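Local structure of rhamnosidase B (Bacillus sp., 2OKX) at residues E200-P205 with E523-Q528; F150-D155 with S499-G504; Y466-M471 with F505-L510. The protein probably hydrolyses terminal alpha-L-rhamnose from glycosides, as an inverting alpha-L-rhamnosidase of glycoside hydrolase family 78. All coordinates share one frame; numbering follows the deposited sequence.

Contact 1. Residues E200-P205 with E523-Q528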
loop_
_atom_site.group_PDB
_atom_site.type_symbol
_atom_site.label_atom_id
_atom_site.label_comp_id
_atom_site.label_asym_id
_atom_site.label_seq_id
_atom_site.Cartn_x
_atom_site.Cartn_y
_atom_site.Cartn_z
ATOM N N GLU A 200 -5.993 -16.346 6.047
ATOM C CA GLU A 200 -7.155 -16.056 5.232
ATOM C C GLU A 200 -8.323 -16.510 6.085
ATOM O O GLU A 200 -8.614 -17.701 6.183
ATOM C CB GLU A 200 -7.131 -16.775 3.876
ATOM C CG GLU A 200 -8.321 -16.353 2.999
ATOM C CD GLU A 200 -8.051 -16.422 1.497
ATOM O OE1 GLU A 200 -9.032 -16.501 0.730
ATOM O OE2 GLU A 200 -6.871 -16.379 1.083
ATOM N N GLU A 201 -8.958 -15.552 6.755
ATOM C CA GLU A 201 -10.075 -15.884 7.617
ATOM C C GLU A 201 -11.319 -15.094 7.275
ATOM O O GLU A 201 -11.295 -13.869 7.129
ATOM C CB GLU A 201 -9.702 -15.713 9.100
ATOM C CG GLU A 201 -9.458 -14.304 9.586
ATOM C CD GLU A 201 -8.964 -14.261 11.037
ATOM O OE1 GLU A 201 -9.684 -14.722 11.948
ATOM O OE2 GLU A 201 -7.845 -13.762 11.270
ATOM N N LYS A 202 -12.408 -15.831 7.132
ATOM C CA LYS A 202 -13.692 -15.257 6.790
ATOM C C LYS A 202 -14.246 -14.502 7.983
ATOM O O LYS A 202 -14.463 -15.077 9.050
ATOM C CB LYS A 202 -14.646 -16.372 6.376
ATOM C CG LYS A 202 -15.978 -15.908 5.846
ATOM C CD LYS A 202 -16.767 -17.115 5.370
ATOM C CE LYS A 202 -18.112 -16.725 4.786
ATOM N NZ LYS A 202 -18.808 -17.938 4.267
ATOM N N LEU A 203 -14.453 -13.207 7.795
ATOM C CA LEU A 203 -14.991 -12.355 8.843
ATOM C C LEU A 203 -16.238 -11.658 8.322
ATOM O O LEU A 203 -16.239 -11.115 7.215
ATOM C CB LEU A 203 -13.949 -11.313 9.266
ATOM C CG LEU A 203 -12.651 -11.868 9.851
ATOM C CD1 LEU A 203 -11.677 -10.726 10.116
ATOM C CD2 LEU A 203 -12.961 -12.640 11.133
ATOM N N TYR A 204 -17.305 -11.698 9.111
ATOM C CA TYR A 204 -18.546 -11.051 8.724
ATOM C C TYR A 204 -18.526 -9.592 9.164
ATOM O O TYR A 204 -17.784 -9.225 10.073
ATOM C CB TYR A 204 -19.746 -11.770 9.348
ATOM C CG TYR A 204 -20.033 -13.111 8.716
ATOM C CD1 TYR A 204 -19.278 -14.238 9.047
ATOM C CD2 TYR A 204 -21.020 -13.240 7.739
ATOM C CE1 TYR A 204 -19.499 -15.461 8.411
ATOM C CE2 TYR A 204 -21.247 -14.455 7.099
ATOM C CZ TYR A 204 -20.485 -15.555 7.436
ATOM O OH TYR A 204 -20.693 -16.746 6.782
ATOM N N PRO A 205 -19.324 -8.735 8.501
ATOM C CA PRO A 205 -19.406 -7.307 8.821
ATOM C C PRO A 205 -20.040 -7.077 10.191
ATOM O O PRO A 205 -20.652 -7.981 10.754
ATOM C CB PRO A 205 -20.271 -6.745 7.691
ATOM C CG PRO A 205 -19.980 -7.670 6.544
ATOM C CD PRO A 205 -20.018 -9.021 7.232
ATOM N N GLU A 523 -25.004 -13.581 1.981
ATOM C CA GLU A 523 -23.899 -13.091 2.793
ATOM C C GLU A 523 -22.910 -12.234 2.021
ATOM O O GLU A 523 -22.668 -12.448 0.830
ATOM C CB GLU A 523 -23.146 -14.244 3.464
ATOM C CG GLU A 523 -22.584 -15.293 2.525
ATOM C CD GLU A 523 -21.848 -16.387 3.278
ATOM O OE1 GLU A 523 -22.368 -16.835 4.319
ATOM O OE2 GLU A 523 -20.757 -16.806 2.835
ATOM N N ILE A 524 -22.373 -11.237 2.716
ATOM C CA ILE A 524 -21.369 -10.334 2.177
ATOM C C ILE A 524 -20.343 -10.336 3.307
ATOM O O ILE A 524 -20.702 -10.213 4.483
ATOM C CB ILE A 524 -21.948 -8.910 1.916
ATOM C CG1 ILE A 524 -20.835 -7.957 1.467
ATOM C CG2 ILE A 524 -22.632 -8.377 3.153
ATOM C CD1 ILE A 524 -20.182 -8.331 0.144
ATOM N N TYR A 525 -19.075 -10.512 2.962
ATOM C CA TYR A 525 -18.035 -10.591 3.980
ATOM C C TYR A 525 -16.673 -10.313 3.370
ATOM O O TYR A 525 -16.560 -10.008 2.183
ATOM C CB TYR A 525 -18.014 -12.004 4.560
ATOM C CG TYR A 525 -17.814 -13.057 3.486
ATOM C CD1 TYR A 525 -18.902 -13.609 2.805
ATOM C CD2 TYR A 525 -16.531 -13.442 3.094
ATOM C CE1 TYR A 525 -18.715 -14.516 1.755
ATOM C CE2 TYR A 525 -16.333 -14.340 2.051
ATOM C CZ TYR A 525 -17.428 -14.873 1.384
ATOM O OH TYR A 525 -17.222 -15.747 0.342
ATOM N N ILE A 526 -15.638 -10.425 4.192
ATOM C CA ILE A 526 -14.282 -10.238 3.708
ATOM C C ILE A 526 -13.423 -11.372 4.233
ATOM O O ILE A 526 -13.604 -11.825 5.364
ATOM C CB ILE A 526 -13.660 -8.887 4.167
ATOM C CG1 ILE A 526 -12.317 -8.685 3.456
ATOM C CG2 ILE A 526 -13.453 -8.870 5.696
ATOM C CD1 ILE A 526 -11.675 -7.320 3.678
ATOM N N ARG A 527 -12.526 -11.874 3.395
ATOM C CA ARG A 527 -11.617 -12.912 3.842
ATOM C C ARG A 527 -10.357 -12.122 4.148
ATOM O O ARG A 527 -9.577 -11.790 3.251
ATOM C CB ARG A 527 -11.378 -13.957 2.740
ATOM C CG ARG A 527 -12.637 -14.759 2.388
ATOM C CD ARG A 527 -12.374 -15.838 1.335
ATOM N NE ARG A 527 -11.516 -16.900 1.852
ATOM C CZ ARG A 527 -11.925 -17.879 2.653
ATOM N NH1 ARG A 527 -13.195 -17.953 3.037
ATOM N NH2 ARG A 527 -11.054 -18.777 3.089
ATOM N N GLN A 528 -10.188 -11.770 5.418
ATOM C CA GLN A 528 -9.025 -10.996 5.835
ATOM C C GLN A 528 -7.769 -11.820 5.641
ATOM O O GLN A 528 -7.766 -13.026 5.887
ATOM C CB GLN A 528 -9.157 -10.568 7.302
ATOM C CG GLN A 528 -7.964 -9.769 7.815
ATOM C CD GLN A 528 -8.277 -9.030 9.098
ATOM O OE1 GLN A 528 -9.059 -8.081 9.105
ATOM N NE2 GLN A 528 -7.679 -9.470 10.195
#

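Contact 2. Residues F150-D155 with S499-G504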
loop_
_atom_site.group_PDB
_atom_site.type_symbol
_atom_site.label_atom_id
_atom_site.label_comp_id
_atom_site.label_asym_id
_atom_site.label_seq_id
_atom_site.Cartn_x
_atom_site.Cartn_y
_atom_site.Cartn_z
ATOM N N PHE A 150 -5.201 -4.052 -10.997
ATOM C CA PHE A 150 -6.464 -3.606 -11.583
ATOM C C PHE A 150 -7.699 -3.981 -10.769
ATOM O O PHE A 150 -7.732 -5.027 -10.122
ATOM C CB PHE A 150 -6.621 -4.217 -12.982
ATOM C CG PHE A 150 -5.521 -3.851 -13.937
ATOM C CD1 PHE A 150 -5.676 -2.793 -14.826
ATOM C CD2 PHE A 150 -4.326 -4.561 -13.944
ATOM C CE1 PHE A 150 -4.660 -2.445 -15.711
ATOM C CE2 PHE A 150 -3.298 -4.222 -14.826
ATOM C CZ PHE A 150 -3.467 -3.162 -15.710
ATOM N N GLY A 151 -8.709 -3.113 -10.813
ATOM C CA GLY A 151 -9.970 -3.386 -10.141
ATOM C C GLY A 151 -10.736 -4.135 -11.215
ATOM O O GLY A 151 -10.888 -3.625 -12.325
ATOM N N GLU A 152 -11.230 -5.330 -10.910
ATOM C CA GLU A 152 -11.896 -6.119 -11.935
ATOM C C GLU A 152 -13.364 -5.870 -12.235
ATOM O O GLU A 152 -14.102 -5.279 -11.448
ATOM C CB GLU A 152 -11.689 -7.619 -11.659
ATOM C CG GLU A 152 -12.633 -8.268 -10.628
ATOM C CD GLU A 152 -12.172 -8.117 -9.180
ATOM O OE1 GLU A 152 -12.593 -8.945 -8.342
ATOM O OE2 GLU A 152 -11.402 -7.179 -8.877
ATOM N N VAL A 153 -13.754 -6.317 -13.425
ATOM C CA VAL A 153 -15.126 -6.248 -13.917
ATOM C C VAL A 153 -15.349 -7.653 -14.475
ATOM O O VAL A 153 -14.692 -8.055 -15.438
ATOM C CB VAL A 153 -15.287 -5.216 -15.044
ATOM C CG1 VAL A 153 -16.664 -5.358 -15.677
ATOM C CG2 VAL A 153 -15.116 -3.813 -14.486
ATOM N N ILE A 154 -16.259 -8.396 -13.851
ATOM C CA ILE A 154 -16.532 -9.774 -14.245
ATOM C C ILE A 154 -17.989 -10.010 -14.613
ATOM O O ILE A 154 -18.885 -9.742 -13.816
ATOM C CB ILE A 154 -16.198 -10.756 -13.088
ATOM C CG1 ILE A 154 -14.788 -10.498 -12.551
ATOM C CG2 ILE A 154 -16.347 -12.195 -13.566
ATOM C CD1 ILE A 154 -13.669 -10.823 -13.521
ATOM N N ASP A 155 -18.224 -10.520 -15.818
ATOM C CA ASP A 155 -19.582 -10.824 -16.252
ATOM C C ASP A 155 -19.732 -12.335 -16.123
ATOM O O ASP A 155 -19.287 -13.097 -16.986
ATOM C CB ASP A 155 -19.797 -10.381 -17.699
ATOM C CG ASP A 155 -21.238 -10.529 -18.140
ATOM O OD1 ASP A 155 -21.654 -9.803 -19.071
ATOM O OD2 ASP A 155 -21.952 -11.375 -17.562
ATOM N N SER A 499 -13.381 -11.938 -4.726
ATOM C CA SER A 499 -12.408 -11.167 -5.486
ATOM C C SER A 499 -10.987 -11.566 -5.121
ATOM O O SER A 499 -10.631 -11.623 -3.939
ATOM C CB SER A 499 -12.597 -9.672 -5.223
ATOM O OG SER A 499 -11.580 -8.913 -5.863
ATOM N N PRO A 500 -10.150 -11.860 -6.131
ATOM C CA PRO A 500 -8.763 -12.248 -5.869
ATOM C C PRO A 500 -7.857 -11.023 -5.731
ATOM O O PRO A 500 -6.641 -11.147 -5.606
ATOM C CB PRO A 500 -8.413 -13.104 -7.085
ATOM C CG PRO A 500 -9.165 -12.412 -8.181
ATOM C CD PRO A 500 -10.511 -12.109 -7.541
ATOM N N VAL A 501 -8.464 -9.843 -5.754
ATOM C CA VAL A 501 -7.726 -8.589 -5.624
ATOM C C VAL A 501 -7.867 -8.067 -4.198
ATOM O O VAL A 501 -8.974 -7.835 -3.728
ATOM C CB VAL A 501 -8.271 -7.528 -6.606
ATOM C CG1 VAL A 501 -7.571 -6.186 -6.383
ATOM C CG2 VAL A 501 -8.069 -8.007 -8.036
ATOM N N ARG A 502 -6.744 -7.889 -3.511
ATOM C CA ARG A 502 -6.772 -7.398 -2.137
ATOM C C ARG A 502 -7.190 -5.934 -2.053
ATOM O O ARG A 502 -6.763 -5.112 -2.860
ATOM C CB ARG A 502 -5.394 -7.553 -1.486
ATOM C CG ARG A 502 -5.297 -6.918 -0.094
ATOM C CD ARG A 502 -3.854 -6.804 0.382
ATOM N NE ARG A 502 -3.265 -8.101 0.706
ATOM C CZ ARG A 502 -3.576 -8.817 1.782
ATOM N NH1 ARG A 502 -4.475 -8.372 2.655
ATOM N NH2 ARG A 502 -2.988 -9.985 1.986
ATOM N N ARG A 503 -8.037 -5.622 -1.076
ATOM C CA ARG A 503 -8.486 -4.254 -0.848
ATOM C C ARG A 503 -8.504 -3.960 0.649
ATOM O O ARG A 503 -8.769 -4.847 1.458
ATOM C CB ARG A 503 -9.889 -4.029 -1.421
ATOM C CG ARG A 503 -9.950 -4.125 -2.939
ATOM C CD ARG A 503 -11.331 -3.818 -3.481
ATOM N NE ARG A 503 -11.364 -4.030 -4.928
ATOM C CZ ARG A 503 -11.417 -5.226 -5.506
ATOM N NH1 ARG A 503 -11.460 -6.329 -4.766
ATOM N NH2 ARG A 503 -11.388 -5.323 -6.826
ATOM N N GLY A 504 -8.209 -2.713 1.003
ATOM C CA GLY A 504 -8.213 -2.309 2.398
ATOM C C GLY A 504 -9.294 -1.257 2.540
ATOM O O GLY A 504 -9.364 -0.329 1.730
#

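Contact 3. Residues Y466-M471 with F505-L510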
loop_
_atom_site.group_PDB
_atom_site.type_symbol
_atom_site.label_atom_id
_atom_site.label_comp_id
_atom_site.label_asym_id
_atom_site.label_seq_id
_atom_site.Cartn_x
_atom_site.Cartn_y
_atom_site.Cartn_z
ATOM N N TYR A 466 -17.357 -1.048 -3.599
ATOM C CA TYR A 466 -16.424 0.062 -3.451
ATOM C C TYR A 466 -16.111 0.259 -1.964
ATOM O O TYR A 466 -17.007 0.505 -1.164
ATOM C CB TYR A 466 -17.053 1.322 -4.054
ATOM C CG TYR A 466 -16.368 2.626 -3.715
ATOM C CD1 TYR A 466 -14.982 2.768 -3.820
ATOM C CD2 TYR A 466 -17.117 3.739 -3.330
ATOM C CE1 TYR A 466 -14.359 3.992 -3.552
ATOM C CE2 TYR A 466 -16.509 4.961 -3.066
ATOM C CZ TYR A 466 -15.132 5.081 -3.181
ATOM O OH TYR A 466 -14.545 6.305 -2.959
ATOM N N GLY A 467 -14.838 0.145 -1.602
ATOM C CA GLY A 467 -14.461 0.291 -0.207
ATOM C C GLY A 467 -13.771 1.591 0.164
ATOM O O GLY A 467 -12.858 2.042 -0.529
ATOM N N VAL A 468 -14.220 2.204 1.255
ATOM C CA VAL A 468 -13.604 3.436 1.734
ATOM C C VAL A 468 -13.183 3.216 3.183
ATOM O O VAL A 468 -13.638 2.271 3.828
ATOM C CB VAL A 468 -14.560 4.651 1.636
ATOM C CG1 VAL A 468 -14.972 4.862 0.184
ATOM C CG2 VAL A 468 -15.782 4.451 2.517
ATOM N N GLU A 469 -12.307 4.082 3.684
ATOM C CA GLU A 469 -11.802 3.971 5.052
ATOM C C GLU A 469 -12.534 4.854 6.048
ATOM O O GLU A 469 -12.623 4.523 7.232
ATOM C CB GLU A 469 -10.336 4.398 5.120
ATOM C CG GLU A 469 -9.382 3.699 4.201
ATOM C CD GLU A 469 -7.954 4.113 4.492
ATOM O OE1 GLU A 469 -7.624 5.302 4.307
ATOM O OE2 GLU A 469 -7.164 3.249 4.917
ATOM N N TYR A 470 -13.036 5.983 5.564
ATOM C CA TYR A 470 -13.668 6.958 6.431
ATOM C C TYR A 470 -14.926 7.638 5.908
ATOM O O TYR A 470 -15.016 8.007 4.740
ATOM C CB TYR A 470 -12.624 8.039 6.766
ATOM C CG TYR A 470 -13.089 9.103 7.731
ATOM C CD1 TYR A 470 -13.689 10.281 7.278
ATOM C CD2 TYR A 470 -12.960 8.917 9.107
ATOM C CE1 TYR A 470 -14.150 11.246 8.176
ATOM C CE2 TYR A 470 -13.417 9.870 10.007
ATOM C CZ TYR A 470 -14.010 11.029 9.540
ATOM O OH TYR A 470 -14.459 11.962 10.447
ATOM N N MET A 471 -15.893 7.797 6.801
ATOM C CA MET A 471 -17.127 8.500 6.499
ATOM C C MET A 471 -17.744 8.929 7.820
ATOM O O MET A 471 -17.601 8.246 8.841
ATOM C CB MET A 471 -18.086 7.647 5.643
ATOM C CG MET A 471 -18.496 6.301 6.167
ATOM S SD MET A 471 -19.217 5.284 4.814
ATOM C CE MET A 471 -20.658 6.260 4.366
ATOM N N PHE A 505 -10.143 -1.397 3.549
ATOM C CA PHE A 505 -11.235 -0.454 3.757
ATOM C C PHE A 505 -12.001 -0.835 5.018
ATOM O O PHE A 505 -11.771 -1.896 5.596
ATOM C CB PHE A 505 -12.196 -0.526 2.564
ATOM C CG PHE A 505 -12.858 -1.871 2.411
ATOM C CD1 PHE A 505 -14.083 -2.133 3.017
ATOM C CD2 PHE A 505 -12.225 -2.896 1.715
ATOM C CE1 PHE A 505 -14.668 -3.397 2.936
ATOM C CE2 PHE A 505 -12.801 -4.170 1.628
ATOM C CZ PHE A 505 -14.026 -4.421 2.240
ATOM N N ARG A 506 -12.902 0.039 5.448
ATOM C CA ARG A 506 -13.740 -0.259 6.598
ATOM C C ARG A 506 -15.196 -0.329 6.144
ATOM O O ARG A 506 -15.944 -1.198 6.578
ATOM C CB ARG A 506 -13.620 0.808 7.699
ATOM C CG ARG A 506 -14.736 0.664 8.735
ATOM C CD ARG A 506 -14.556 1.475 10.024
ATOM N NE ARG A 506 -15.771 1.375 10.837
ATOM C CZ ARG A 506 -15.982 2.009 11.991
ATOM N NH1 ARG A 506 -15.058 2.804 12.510
ATOM N NH2 ARG A 506 -17.147 1.872 12.612
ATOM N N TYR A 507 -15.588 0.588 5.265
ATOM C CA TYR A 507 -16.967 0.650 4.779
ATOM C C TYR A 507 -17.062 0.204 3.329
ATOM O O TYR A 507 -16.286 0.647 2.491
ATOM C CB TYR A 507 -17.494 2.082 4.889
ATOM C CG TYR A 507 -17.309 2.688 6.261
ATOM C CD1 TYR A 507 -18.277 2.524 7.259
ATOM C CD2 TYR A 507 -16.167 3.425 6.561
ATOM C CE1 TYR A 507 -18.107 3.092 8.527
ATOM C CE2 TYR A 507 -15.987 3.993 7.820
ATOM C CZ TYR A 507 -16.958 3.826 8.794
ATOM O OH TYR A 507 -16.785 4.424 10.020
ATOM N N LEU A 508 -18.024 -0.664 3.037
ATOM C CA LEU A 508 -18.205 -1.151 1.680
ATOM C C LEU A 508 -19.524 -0.687 1.081
ATOM O O LEU A 508 -20.600 -0.958 1.620
ATOM C CB LEU A 508 -18.159 -2.681 1.649
ATOM C CG LEU A 508 -18.259 -3.334 0.263
ATOM C CD1 LEU A 508 -16.983 -3.066 -0.527
ATOM C CD2 LEU A 508 -18.465 -4.835 0.415
ATOM N N PHE A 509 -19.439 0.038 -0.025
ATOM C CA PHE A 509 -20.643 0.472 -0.715
ATOM C C PHE A 509 -20.969 -0.679 -1.657
ATOM O O PHE A 509 -20.199 -0.966 -2.572
ATOM C CB PHE A 509 -20.393 1.742 -1.535
ATOM C CG PHE A 509 -20.377 3.000 -0.719
ATOM C CD1 PHE A 509 -19.282 3.321 0.079
ATOM C CD2 PHE A 509 -21.466 3.866 -0.742
ATOM C CE1 PHE A 509 -19.275 4.492 0.845
ATOM C CE2 PHE A 509 -21.470 5.037 0.017
ATOM C CZ PHE A 509 -20.372 5.350 0.813
ATOM N N LEU A 510 -22.088 -1.356 -1.416
ATOM C CA LEU A 510 -22.495 -2.469 -2.266
ATOM C C LEU A 510 -23.740 -1.974 -2.980
ATOM O O LEU A 510 -24.784 -1.788 -2.360
ATOM C CB LEU A 510 -22.815 -3.709 -1.422
ATOM C CG LEU A 510 -23.084 -4.990 -2.218
ATOM C CD1 LEU A 510 -21.795 -5.456 -2.886
ATOM C CD2 LEU A 510 -23.619 -6.070 -1.297
HETATM O O HOH W 1 -15.142 6.494 9.799
#

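Contact 1. Residues E200-P205 with E523-Q528
Lys202 and Arg527 face each other at the middle of a short antiparallel pairing, their CA atoms 4.3 Å apart as a non-hydrogen-bonded pair. The hydrogen-bonded pairs Glu201–Gln528 and Leu203–Ile526 flank it, and the strand axes come within 4.6 Å at 151°. Leu203 N gives a nearly straight bond to Ile526 O, whereas Gln528 N reaches Glu201 O at a bent 134°.

On the face of Lys202 and Arg527 the contact is mostly charge. Lys202 is stretched out along its whole length and runs over the Tyr525 ring: CE sits above the ring centre, 3.7 Å from the centroid, in a CH-pi contact, and NZ adds a cation-pi contact over the same face. NZ then ends on the syn side of Glu523 OE2, a salt bridge of 2.7 Å. The other oxygen, Glu523 OE1, takes the hydroxyl of Tyr204 from above the carboxylate plane, so both oxygens of this glutamate are gripped from the 200-205 side. At the far end Arg527 NE donates to Glu200 OE1, 2.8 Å away, in a salt bridge; the oxygen lies in the guanidinium plane and accepts on its anti lone pair, while Arg61 pairs with Glu200 OE2. On the reverse face Leu203 CD1 rests on Gln528 CB at 3.8 Å, while the Gln528 amide oxygen is held by Arg447.

The pairing adds strand 201-203 to one edge of strand 520-528 in the concanavalin-like beta region; the other edge bonds to strand 450-457, and Pro205 and Ile526 pack inward on Leu443 of strand 436-443.

Contact 2. Residues F150-D155 with S499-G504
Glu152 reaches across to Ser499 and Arg503, joining the N-terminal domain to an ST turn in the concanavalin-like domain, where Ser499 OG accepts from Val501 N. The glutamate chain bends about CB–CG (chi2 -85°), which brings its carboxylate up to the turn. OE1 receives the Ser499 hydroxyl on its syn lone pair at 2.7 Å, and also bonds to Tyr497 OH. OE2 takes Arg503 NH2, 2.8 Å away in a salt bridge; the oxygen lies in the guanidinium plane, but the two flat groups are turned 36° from each other.

Arg503, extended from CG to NE, has Val501 CG1 against one guanidinium face, and its NH2 has a second acceptor in Thr485 O. Val501 CG2 also touches Glu152 OE2 at 3.5 Å, so the buried carboxylate is met by carbon as well as by donors. With an alanine at Glu152, Arg503 would probably be left without its countercharge in this buried setting and the Ser499 hydroxyl without its acceptor.

Trp23 of strand 22-31 packs on Glu152 and Val501. Within 499-504, Arg503 NH1 points almost straight at Ser499 OG, 2.8 Å away at 175°.

Contact 3. Residues Y466-M471 with F505-L510
Met471 lies across one face of the Tyr507 ring like a lid. Its CG sits over the ring centre, 3.6 Å from the centroid, and SD slides toward the CB side, touching Tyr507 CG at 3.5 Å in a Met-aromatic contact. A bend at the thioether (chi3 -63°) sends CE on to Phe509 CZ, 3.7 Å away, so one side chain covers Tyr507 and reaches its neighbour two residues on. The opposite face of the Tyr507 ring is filled by Arg506 CG, so the ring is held between the CG methylenes of Met471 and Arg506; Arg506 continues outward to Asp442 and Asp835.

Val468 CG2 is a small bump that fits between Tyr507 CB and the edge of the Phe509 ring, where it lies 3.9 Å from Phe509 CE1. Farther along, Tyr466 lies beside Phe509, pointing the same way, with the planes tilted 35°.

The backbones form an antiparallel ladder in the concanavalin-like domain, and it carries a classic beta bulge: Arg506 and Tyr507 both face Val468, whose carbonyl oxygen accepts from both of their nitrogens at 2.9 Å. At the bulge the chain turns a corner, carrying Phe505 off the ladder and over Gly467. Phe505 CG comes to 3.8 Å from Gly467 CA, where a side chain on the glycine would clash with the ring. Leu508 CD1 drops beside the Tyr466 backbone on that same face.

Strand 436-443 borders the other edge of 507-513. Beyond the ring a water joins Tyr507 OH, 2.7 Å away, to the carbonyl oxygen of Met471.

From the N terminus, residues 150-155 come first and wait some 340 residues for 499-504, so contact 2 closes a long loop between the N-terminal and concanavalin-like regions. Residues 200-205 follow and meet 523-528, making contact 1 a second long closure that crosses the first. Contact 3 is more local: 466-471 and 505-510 pair within the span enclosed by contact 1, and it too crosses contact 2, whose second segment runs directly into 505-510. Contacts 1 and 3 touch, Ile524 packing on Leu508 and Ile526 on Phe505, while contact 2, its centre about 15 Å from each of theirs, ties the N-terminal region to the chain that leads into contact 3.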